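Local coordinates for DSBA-like thioredoxin domain-containing protein (Nitrosomonas europaea, PDB 2IN3) that is a putative protein disulfide isomerase of the DsbA family, FrnE-like subfamily, and probably acts as a thiol-disulfide oxidoreductase, at residues Tyr12-Ala25 with Phe112-Val124. Residues are numbered along the deposited sequence; the frame is centred on the assembly and turned at random.
With EDO (1,2-ethanediol), chain C; PO4 (phosphate ion), chain B.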
ATOM      1  N   TYR A  12       1.702  -1.783   8.068  1.00 41.81           N
ATOM      2  CA  TYR A  12       2.018  -2.200   6.714  1.00 43.21           C
ATOM      3  C   TYR A  12       2.430  -0.963   5.915  1.00 42.42           C
ATOM      4  O   TYR A  12       1.611  -0.081   5.664  1.00 42.34           O
ATOM      5  CB  TYR A  12       0.797  -2.894   6.073  1.00 43.63           C
ATOM      6  CG  TYR A  12       1.011  -3.354   4.647  1.00 45.13           C
ATOM      7  CD1 TYR A  12       2.173  -4.038   4.272  1.00 49.33           C
ATOM      8  CD2 TYR A  12       0.047  -3.111   3.692  1.00 45.54           C
ATOM      9  CE1 TYR A  12       2.343  -4.500   2.941  1.00 49.86           C
ATOM     10  CE2 TYR A  12       0.198  -3.549   2.340  1.00 48.07           C
ATOM     11  CZ  TYR A  12       1.353  -4.225   1.991  1.00 47.59           C
ATOM     12  OH  TYR A  12       1.495  -4.655   0.693  1.00 49.17           O
ATOM     13  N   ILE A  13       3.720  -0.888   5.575  1.00 41.49           N
ATOM     14  CA  ILE A  13       4.271   0.299   4.953  1.00 41.66           C
ATOM     15  C   ILE A  13       4.413  -0.034   3.484  1.00 42.42           C
ATOM     16  O   ILE A  13       5.264  -0.858   3.084  1.00 42.37           O
ATOM     17  CB  ILE A  13       5.637   0.720   5.574  1.00 41.56           C
ATOM     18  CG1 ILE A  13       5.477   0.978   7.090  1.00 38.74           C
ATOM     19  CG2 ILE A  13       6.164   1.955   4.885  1.00 39.03           C
ATOM     20  CD1 ILE A  13       6.780   1.185   7.861  1.00 43.15           C
ATOM     21  N   ALA A  14       3.572   0.609   2.691  1.00 42.41           N
ATOM     22  CA  ALA A  14       3.350   0.187   1.300  1.00 42.77           C
ATOM     23  C   ALA A  14       2.782   1.304   0.468  1.00 42.53           C
ATOM     24  O   ALA A  14       2.233   2.272   1.004  1.00 42.81           O
ATOM     25  CB  ALA A  14       2.459  -1.025   1.240  1.00 43.24           C
ATOM     26  N   ASP A  15       2.938   1.169  -0.836  1.00 42.71           N
ATOM     27  CA  ASP A  15       2.411   2.108  -1.803  1.00 43.67           C
ATOM     28  C   ASP A  15       1.634   1.285  -2.830  1.00 44.06           C
ATOM     29  O   ASP A  15       2.155   0.275  -3.317  1.00 44.52           O
ATOM     30  CB  ASP A  15       3.590   2.796  -2.500  1.00 44.89           C
ATOM     31  CG  ASP A  15       3.149   3.917  -3.413  1.00 45.70           C
ATOM     32  OD1 ASP A  15       2.429   3.641  -4.401  1.00 46.08           O
ATOM     33  OD2 ASP A  15       3.509   5.092  -3.131  1.00 50.14           O
ATOM     34  N   PRO A  16       0.394   1.701  -3.166  1.00 44.48           N
ATOM     35  CA  PRO A  16      -0.447   1.019  -4.168  1.00 45.25           C
ATOM     36  C   PRO A  16       0.239   0.857  -5.544  1.00 45.97           C
ATOM     37  O   PRO A  16      -0.130  -0.044  -6.299  1.00 46.84           O
ATOM     38  CB  PRO A  16      -1.625   1.989  -4.360  1.00 45.43           C
ATOM     39  CG  PRO A  16      -1.645   2.834  -3.178  1.00 45.35           C
ATOM     40  CD  PRO A  16      -0.256   2.918  -2.642  1.00 44.31           C
HETATM   41  N   MSE A  17       1.185   1.739  -5.878  1.00 45.65           N
HETATM   42  CA  MSE A  17       1.933   1.617  -7.154  1.00 45.81           C
HETATM   43  C   MSE A  17       3.323   1.010  -7.030  1.00 45.12           C
HETATM   44  O   MSE A  17       4.178   1.240  -7.877  1.00 43.33           O
HETATM   45  CB  MSE A  17       2.009   2.966  -7.892  1.00 45.85           C
HETATM   46  CG  MSE A  17       0.617   3.484  -8.247  1.00 46.48           C
HETATM   47 SE   MSE A  17       0.582   5.367  -8.695  1.00 49.27          SE
HETATM   48  CE  MSE A  17       1.190   5.298 -10.554  1.00 50.14           C
ATOM     49  N   CYS A  18       3.503   0.204  -5.993  1.00 45.77           N
ATOM     50  CA  CYS A  18       4.663  -0.633  -5.802  1.00 45.15           C
ATOM     51  C   CYS A  18       4.288  -2.095  -6.149  1.00 44.23           C
ATOM     52  O   CYS A  18       3.351  -2.642  -5.572  1.00 44.08           O
ATOM     53  CB  CYS A  18       5.113  -0.505  -4.350  1.00 45.62           C
ATOM     54  SG  CYS A  18       6.289  -1.783  -3.824  1.00 51.06           S
ATOM     55  N   SER A  19       4.985  -2.692  -7.123  1.00 42.78           N
ATOM     56  CA  SER A  19       4.563  -3.974  -7.689  1.00 41.83           C
ATOM     57  C   SER A  19       4.750  -5.113  -6.704  1.00 41.87           C
ATOM     58  O   SER A  19       3.915  -5.986  -6.630  1.00 41.53           O
ATOM     59  CB  SER A  19       5.236  -4.271  -9.033  1.00 41.96           C
ATOM     60  OG  SER A  19       6.653  -4.312  -8.928  1.00 41.01           O
ATOM     61  N   TRP A  20       5.844  -5.112  -5.949  1.00 41.94           N
ATOM     62  CA  TRP A  20       6.024  -6.142  -4.914  1.00 42.71           C
ATOM     63  C   TRP A  20       5.008  -6.039  -3.784  1.00 43.17           C
ATOM     64  O   TRP A  20       4.733  -7.044  -3.093  1.00 43.12           O
ATOM     65  CB  TRP A  20       7.452  -6.187  -4.380  1.00 42.75           C
ATOM     66  CG  TRP A  20       8.371  -6.959  -5.307  1.00 42.98           C
ATOM     67  CD1 TRP A  20       9.314  -6.454  -6.148  1.00 45.33           C
ATOM     68  CD2 TRP A  20       8.391  -8.376  -5.482  1.00 41.67           C
ATOM     69  NE1 TRP A  20       9.945  -7.473  -6.831  1.00 40.61           N
ATOM     70  CE2 TRP A  20       9.404  -8.667  -6.424  1.00 42.19           C
ATOM     71  CE3 TRP A  20       7.656  -9.436  -4.922  1.00 44.04           C
ATOM     72  CZ2 TRP A  20       9.676  -9.971  -6.857  1.00 42.82           C
ATOM     73  CZ3 TRP A  20       7.940 -10.738  -5.355  1.00 41.95           C
ATOM     74  CH2 TRP A  20       8.940 -10.986  -6.298  1.00 43.68           C
ATOM     75  N   CYS A  21       4.460  -4.836  -3.577  1.00 44.13           N
ATOM     76  CA  CYS A  21       3.331  -4.660  -2.648  1.00 43.65           C
ATOM     77  C   CYS A  21       2.108  -5.401  -3.184  1.00 44.80           C
ATOM     78  O   CYS A  21       1.386  -6.083  -2.412  1.00 44.83           O
ATOM     79  CB  CYS A  21       3.011  -3.152  -2.420  1.00 43.73           C
ATOM     80  SG  CYS A  21       4.357  -2.326  -1.446  1.00 51.33           S
ATOM     81  N   TRP A  22       1.842  -5.281  -4.490  1.00 43.19           N
ATOM     82  CA  TRP A  22       0.780  -6.108  -5.099  1.00 43.18           C
ATOM     83  C   TRP A  22       1.119  -7.611  -5.009  1.00 43.49           C
ATOM     84  O   TRP A  22       0.243  -8.428  -4.734  1.00 42.92           O
ATOM     85  CB  TRP A  22       0.574  -5.680  -6.533  1.00 42.48           C
ATOM     86  CG  TRP A  22      -0.469  -6.379  -7.373  1.00 44.22           C
ATOM     87  CD1 TRP A  22      -0.324  -6.816  -8.670  1.00 45.29           C
ATOM     88  CD2 TRP A  22      -1.859  -6.567  -7.046  1.00 42.32           C
ATOM     89  NE1 TRP A  22      -1.526  -7.307  -9.151  1.00 44.69           N
ATOM     90  CE2 TRP A  22      -2.480  -7.167  -8.176  1.00 45.25           C
ATOM     91  CE3 TRP A  22      -2.627  -6.316  -5.901  1.00 42.12           C
ATOM     92  CZ2 TRP A  22      -3.842  -7.506  -8.196  1.00 43.88           C
ATOM     93  CZ3 TRP A  22      -3.991  -6.648  -5.931  1.00 45.07           C
ATOM     94  CH2 TRP A  22      -4.568  -7.243  -7.061  1.00 44.58           C
ATOM     95  N   GLY A  23       2.386  -7.984  -5.211  1.00 42.10           N
ATOM     96  CA  GLY A  23       2.781  -9.393  -5.014  1.00 42.64           C
ATOM     97  C   GLY A  23       2.454  -9.880  -3.602  1.00 43.53           C
ATOM     98  O   GLY A  23       2.120 -11.051  -3.382  1.00 42.70           O
ATOM     99  N   PHE A  24       2.561  -8.967  -2.651  1.00 43.36           N
ATOM    100  CA  PHE A  24       2.458  -9.279  -1.223  1.00 44.84           C
ATOM    101  C   PHE A  24       1.013  -9.158  -0.739  1.00 44.92           C
ATOM    102  O   PHE A  24       0.718  -9.536   0.404  1.00 46.37           O
ATOM    103  CB  PHE A  24       3.326  -8.252  -0.475  1.00 44.51           C
ATOM    104  CG  PHE A  24       3.604  -8.574   0.972  1.00 45.41           C
ATOM    105  CD1 PHE A  24       4.428  -9.628   1.314  1.00 45.28           C
ATOM    106  CD2 PHE A  24       3.045  -7.779   1.991  1.00 46.55           C
ATOM    107  CE1 PHE A  24       4.728  -9.902   2.659  1.00 46.92           C
ATOM    108  CE2 PHE A  24       3.346  -8.020   3.337  1.00 48.93           C
ATOM    109  CZ  PHE A  24       4.199  -9.084   3.666  1.00 46.08           C
ATOM    110  N   ALA A  25       0.112  -8.639  -1.580  1.00 44.76           N
ATOM    111  CA  ALA A  25      -1.294  -8.456  -1.118  1.00 46.55           C
ATOM    112  C   ALA A  25      -1.929  -9.743  -0.509  1.00 47.44           C
ATOM    113  O   ALA A  25      -2.574  -9.662   0.552  1.00 48.16           O
ATOM    114  CB  ALA A  25      -2.181  -7.813  -2.191  1.00 45.63           C
ATOM    115  N   PHE A 112      -7.733  -1.540   3.892  1.00 45.43           N
ATOM    116  CA  PHE A 112      -7.069  -2.592   3.107  1.00 46.35           C
ATOM    117  C   PHE A 112      -7.801  -2.942   1.783  1.00 45.83           C
ATOM    118  O   PHE A 112      -7.155  -3.066   0.723  1.00 46.45           O
ATOM    119  CB  PHE A 112      -6.777  -3.847   3.952  1.00 46.43           C
ATOM    120  CG  PHE A 112      -5.521  -3.730   4.784  1.00 47.65           C
ATOM    121  CD1 PHE A 112      -5.554  -3.102   6.028  1.00 46.02           C
ATOM    122  CD2 PHE A 112      -4.301  -4.203   4.294  1.00 48.05           C
ATOM    123  CE1 PHE A 112      -4.375  -2.980   6.813  1.00 46.80           C
ATOM    124  CE2 PHE A 112      -3.116  -4.085   5.074  1.00 48.34           C
ATOM    125  CZ  PHE A 112      -3.171  -3.468   6.328  1.00 44.57           C
ATOM    126  N   PRO A 113      -9.125  -3.098   1.830  1.00 46.66           N
ATOM    127  CA  PRO A 113      -9.876  -3.276   0.564  1.00 46.34           C
ATOM    128  C   PRO A 113      -9.672  -2.131  -0.442  1.00 46.17           C
ATOM    129  O   PRO A 113      -9.536  -2.408  -1.637  1.00 46.02           O
ATOM    130  CB  PRO A 113     -11.324  -3.272   1.029  1.00 46.36           C
ATOM    131  CG  PRO A 113     -11.252  -3.821   2.399  1.00 48.59           C
ATOM    132  CD  PRO A 113     -10.028  -3.185   2.994  1.00 45.44           C
ATOM    133  N   PHE A 114      -9.645  -0.870   0.018  1.00 44.73           N
ATOM    134  CA  PHE A 114      -9.415   0.261  -0.903  1.00 44.41           C
ATOM    135  C   PHE A 114      -8.003   0.257  -1.535  1.00 44.53           C
ATOM    136  O   PHE A 114      -7.842   0.493  -2.739  1.00 44.70           O
ATOM    137  CB  PHE A 114      -9.662   1.594  -0.205  1.00 44.78           C
ATOM    138  CG  PHE A 114      -9.623   2.787  -1.129  1.00 45.19           C
ATOM    139  CD1 PHE A 114     -10.641   2.993  -2.073  1.00 47.47           C
ATOM    140  CD2 PHE A 114      -8.611   3.731  -1.022  1.00 47.89           C
ATOM    141  CE1 PHE A 114     -10.617   4.102  -2.919  1.00 47.81           C
ATOM    142  CE2 PHE A 114      -8.590   4.847  -1.881  1.00 47.55           C
ATOM    143  CZ  PHE A 114      -9.575   5.021  -2.824  1.00 45.11           C
ATOM    144  N   PHE A 115      -6.991  -0.032  -0.726  1.00 43.95           N
ATOM    145  CA  PHE A 115      -5.609  -0.133  -1.191  1.00 44.49           C
ATOM    146  C   PHE A 115      -5.560  -1.215  -2.308  1.00 44.58           C
ATOM    147  O   PHE A 115      -4.968  -1.016  -3.400  1.00 44.27           O
ATOM    148  CB  PHE A 115      -4.739  -0.560  -0.017  1.00 44.61           C
ATOM    149  CG  PHE A 115      -3.259  -0.548  -0.301  1.00 45.84           C
ATOM    150  CD1 PHE A 115      -2.482   0.487   0.203  1.00 44.07           C
ATOM    151  CD2 PHE A 115      -2.641  -1.567  -1.042  1.00 46.66           C
ATOM    152  CE1 PHE A 115      -1.108   0.551  -0.016  1.00 45.95           C
ATOM    153  CE2 PHE A 115      -1.232  -1.515  -1.276  1.00 46.27           C
ATOM    154  CZ  PHE A 115      -0.486  -0.444  -0.758  1.00 44.91           C
ATOM    155  N   ALA A 116      -6.155  -2.366  -2.026  1.00 44.29           N
ATOM    156  CA  ALA A 116      -6.138  -3.499  -2.991  1.00 45.14           C
ATOM    157  C   ALA A 116      -6.897  -3.115  -4.261  1.00 45.37           C
ATOM    158  O   ALA A 116      -6.450  -3.418  -5.352  1.00 45.96           O
ATOM    159  CB  ALA A 116      -6.746  -4.771  -2.362  1.00 45.72           C
ATOM    160  N   ALA A 117      -8.030  -2.418  -4.106  1.00 45.77           N
ATOM    161  CA  ALA A 117      -8.840  -1.970  -5.235  1.00 45.21           C
ATOM    162  C   ALA A 117      -8.029  -1.063  -6.166  1.00 45.70           C
ATOM    163  O   ALA A 117      -8.132  -1.200  -7.384  1.00 46.56           O
ATOM    164  CB  ALA A 117     -10.156  -1.271  -4.757  1.00 45.40           C
ATOM    165  N   ILE A 118      -7.222  -0.160  -5.598  1.00 44.89           N
ATOM    166  CA  ILE A 118      -6.325   0.715  -6.372  1.00 44.44           C
ATOM    167  C   ILE A 118      -5.280  -0.117  -7.138  1.00 44.74           C
ATOM    168  O   ILE A 118      -5.086   0.068  -8.332  1.00 42.62           O
ATOM    169  CB  ILE A 118      -5.583   1.736  -5.469  1.00 45.17           C
ATOM    170  CG1 ILE A 118      -6.590   2.757  -4.868  1.00 43.48           C
ATOM    171  CG2 ILE A 118      -4.480   2.435  -6.248  1.00 46.16           C
ATOM    172  CD1 ILE A 118      -5.959   3.594  -3.760  1.00 45.14           C
ATOM    173  N   GLN A 119      -4.674  -1.077  -6.457  1.00 43.67           N
ATOM    174  CA  GLN A 119      -3.634  -1.900  -7.085  1.00 45.17           C
ATOM    175  C   GLN A 119      -4.181  -2.690  -8.277  1.00 44.81           C
ATOM    176  O   GLN A 119      -3.518  -2.822  -9.315  1.00 45.12           O
ATOM    177  CB  GLN A 119      -3.032  -2.847  -6.047  1.00 44.86           C
ATOM    178  CG  GLN A 119      -2.301  -2.112  -4.916  1.00 46.97           C
ATOM    179  CD  GLN A 119      -1.212  -2.971  -4.364  1.00 50.66           C
ATOM    180  OE1 GLN A 119      -1.482  -3.937  -3.678  1.00 50.14           O
ATOM    181  NE2 GLN A 119       0.036  -2.653  -4.707  1.00 50.90           N
ATOM    182  N   ARG A 120      -5.385  -3.226  -8.127  1.00 44.49           N
ATOM    183  CA  ARG A 120      -5.976  -4.012  -9.194  1.00 45.46           C
ATOM    184  C   ARG A 120      -6.337  -3.096 -10.370  1.00 45.74           C
ATOM    185  O   ARG A 120      -6.133  -3.474 -11.546  1.00 45.89           O
ATOM    186  CB  ARG A 120      -7.195  -4.789  -8.694  1.00 44.37           C
ATOM    187  CG  ARG A 120      -7.716  -5.813  -9.662  1.00 46.07           C
ATOM    188  CD  ARG A 120      -9.006  -6.449  -9.105  1.00 50.13           C
ATOM    189  NE  ARG A 120      -8.785  -7.173  -7.845  1.00 49.99           N
ATOM    190  CZ  ARG A 120      -9.126  -6.733  -6.630  1.00 53.79           C
ATOM    191  NH1 ARG A 120      -9.722  -5.541  -6.455  1.00 50.89           N
ATOM    192  NH2 ARG A 120      -8.875  -7.497  -5.566  1.00 54.09           N
ATOM    193  N   ALA A 121      -6.856  -1.909 -10.047  1.00 44.93           N
ATOM    194  CA  ALA A 121      -7.299  -0.977 -11.070  1.00 45.20           C
ATOM    195  C   ALA A 121      -6.103  -0.516 -11.894  1.00 45.03           C
ATOM    196  O   ALA A 121      -6.228  -0.269 -13.091  1.00 44.59           O
ATOM    197  CB  ALA A 121      -8.013   0.198 -10.455  1.00 44.80           C
ATOM    198  N   PHE A 122      -4.969  -0.354 -11.220  1.00 44.58           N
ATOM    199  CA  PHE A 122      -3.741   0.049 -11.861  1.00 45.29           C
ATOM    200  C   PHE A 122      -3.074  -1.100 -12.647  1.00 45.49           C
ATOM    201  O   PHE A 122      -2.900  -1.003 -13.872  1.00 44.62           O
ATOM    202  CB  PHE A 122      -2.786   0.606 -10.810  1.00 45.55           C
ATOM    203  CG  PHE A 122      -1.467   1.084 -11.375  1.00 46.53           C
ATOM    204  CD1 PHE A 122      -1.432   2.061 -12.380  1.00 46.59           C
ATOM    205  CD2 PHE A 122      -0.283   0.599 -10.877  1.00 46.10           C
ATOM    206  CE1 PHE A 122      -0.209   2.521 -12.891  1.00 46.96           C
ATOM    207  CE2 PHE A 122       0.948   1.044 -11.383  1.00 48.22           C
ATOM    208  CZ  PHE A 122       0.981   1.996 -12.393  1.00 45.12           C
ATOM    209  N   TYR A 123      -2.717  -2.179 -11.955  1.00 45.18           N
ATOM    210  CA  TYR A 123      -1.941  -3.253 -12.599  1.00 45.98           C
ATOM    211  C   TYR A 123      -2.720  -4.059 -13.629  1.00 46.19           C
ATOM    212  O   TYR A 123      -2.167  -4.459 -14.672  1.00 46.28           O
ATOM    213  CB  TYR A 123      -1.297  -4.159 -11.559  1.00 45.57           C
ATOM    214  CG  TYR A 123      -0.235  -3.428 -10.768  1.00 45.75           C
ATOM    215  CD1 TYR A 123       0.883  -2.890 -11.414  1.00 46.44           C
ATOM    216  CD2 TYR A 123      -0.345  -3.256  -9.384  1.00 46.32           C
ATOM    217  CE1 TYR A 123       1.864  -2.201 -10.708  1.00 45.72           C
ATOM    218  CE2 TYR A 123       0.643  -2.545  -8.658  1.00 44.66           C
ATOM    219  CZ  TYR A 123       1.751  -2.055  -9.351  1.00 44.46           C
ATOM    220  OH  TYR A 123       2.708  -1.353  -8.697  1.00 44.62           O
ATOM    221  N   VAL A 124      -4.007  -4.266 -13.366  1.00 45.55           N
ATOM    222  CA  VAL A 124      -4.852  -5.054 -14.260  1.00 45.39           C
ATOM    223  C   VAL A 124      -5.689  -4.129 -15.117  1.00 45.33           C
ATOM    224  O   VAL A 124      -5.701  -4.263 -16.339  1.00 44.79           O
ATOM    225  CB  VAL A 124      -5.744  -6.044 -13.460  1.00 45.81           C
ATOM    226  CG1 VAL A 124      -6.624  -6.916 -14.392  1.00 46.39           C
ATOM    227  CG2 VAL A 124      -4.858  -6.923 -12.535  1.00 46.29           C
TER
HETATM  228  C1  EDO C 216      -7.144 -10.718  -8.340  1.00 58.43           C
HETATM  229  O1  EDO C 216      -7.072  -9.341  -8.704  1.00 55.18           O
HETATM  230  C2  EDO C 216      -6.860 -10.864  -6.855  1.00 59.59           C
HETATM  231  O2  EDO C 216      -7.442  -9.758  -6.166  1.00 60.75           O
HETATM  232  P   PO4 B 215       8.373  -1.176  -8.610  1.00 53.06           P
HETATM  233  O1  PO4 B 215       9.246  -1.059  -9.828  1.00 54.26           O
HETATM  234  O2  PO4 B 215       8.312   0.106  -7.807  1.00 56.79           O
HETATM  235  O3  PO4 B 215       7.004  -1.609  -9.032  1.00 48.46           O
HETATM  236  O4  PO4 B 215       9.044  -2.194  -7.691  1.00 55.01           O
HETATM  237  O   HOH W   1      -0.725  -4.905  -0.688  1.00 38.24           O
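Trp22 of helix 19-25 fits as a knob into a hole formed by Ala116, Gln119, Arg120 and Tyr123 of helix 112-123. Cys18 caps the start of the first helix and Cys21 lies in its first turn; together they form a thioredoxin-type CxxC, probably the redox site. The second helix belongs to the helical part of the DsbA-like fold. Packing is tight around Pro16. Its CB presses on Ile118 CG2 at 3.5 Å, and its CG lies over one face of the Phe115 ring. Gln119 turns its amide to Pro16 O, which lies in the amide plane; NE2 donates at 3.1 Å and 160°, from above the carbonyl plane. One water links Gln119 OE1 to Tyr12 OH and Cys21 O. With CG anti to the backbone N (chi1 -180°), the Trp22 indole is carried in against helix 112-123. It lies beside the Tyr123 ring, planes 20° apart and barely overlapping, and its NE1 bonds to Pro78 O. Replacing Trp22 by an alanine is likely to open a gap between the helices and leave Pro78 O without its indole donor. The outer side is looser: Trp22 CH2 is 3.9 Å from Arg120 CB, and Arg120 NH2 donates to ethanediol O2 at 2.7 Å.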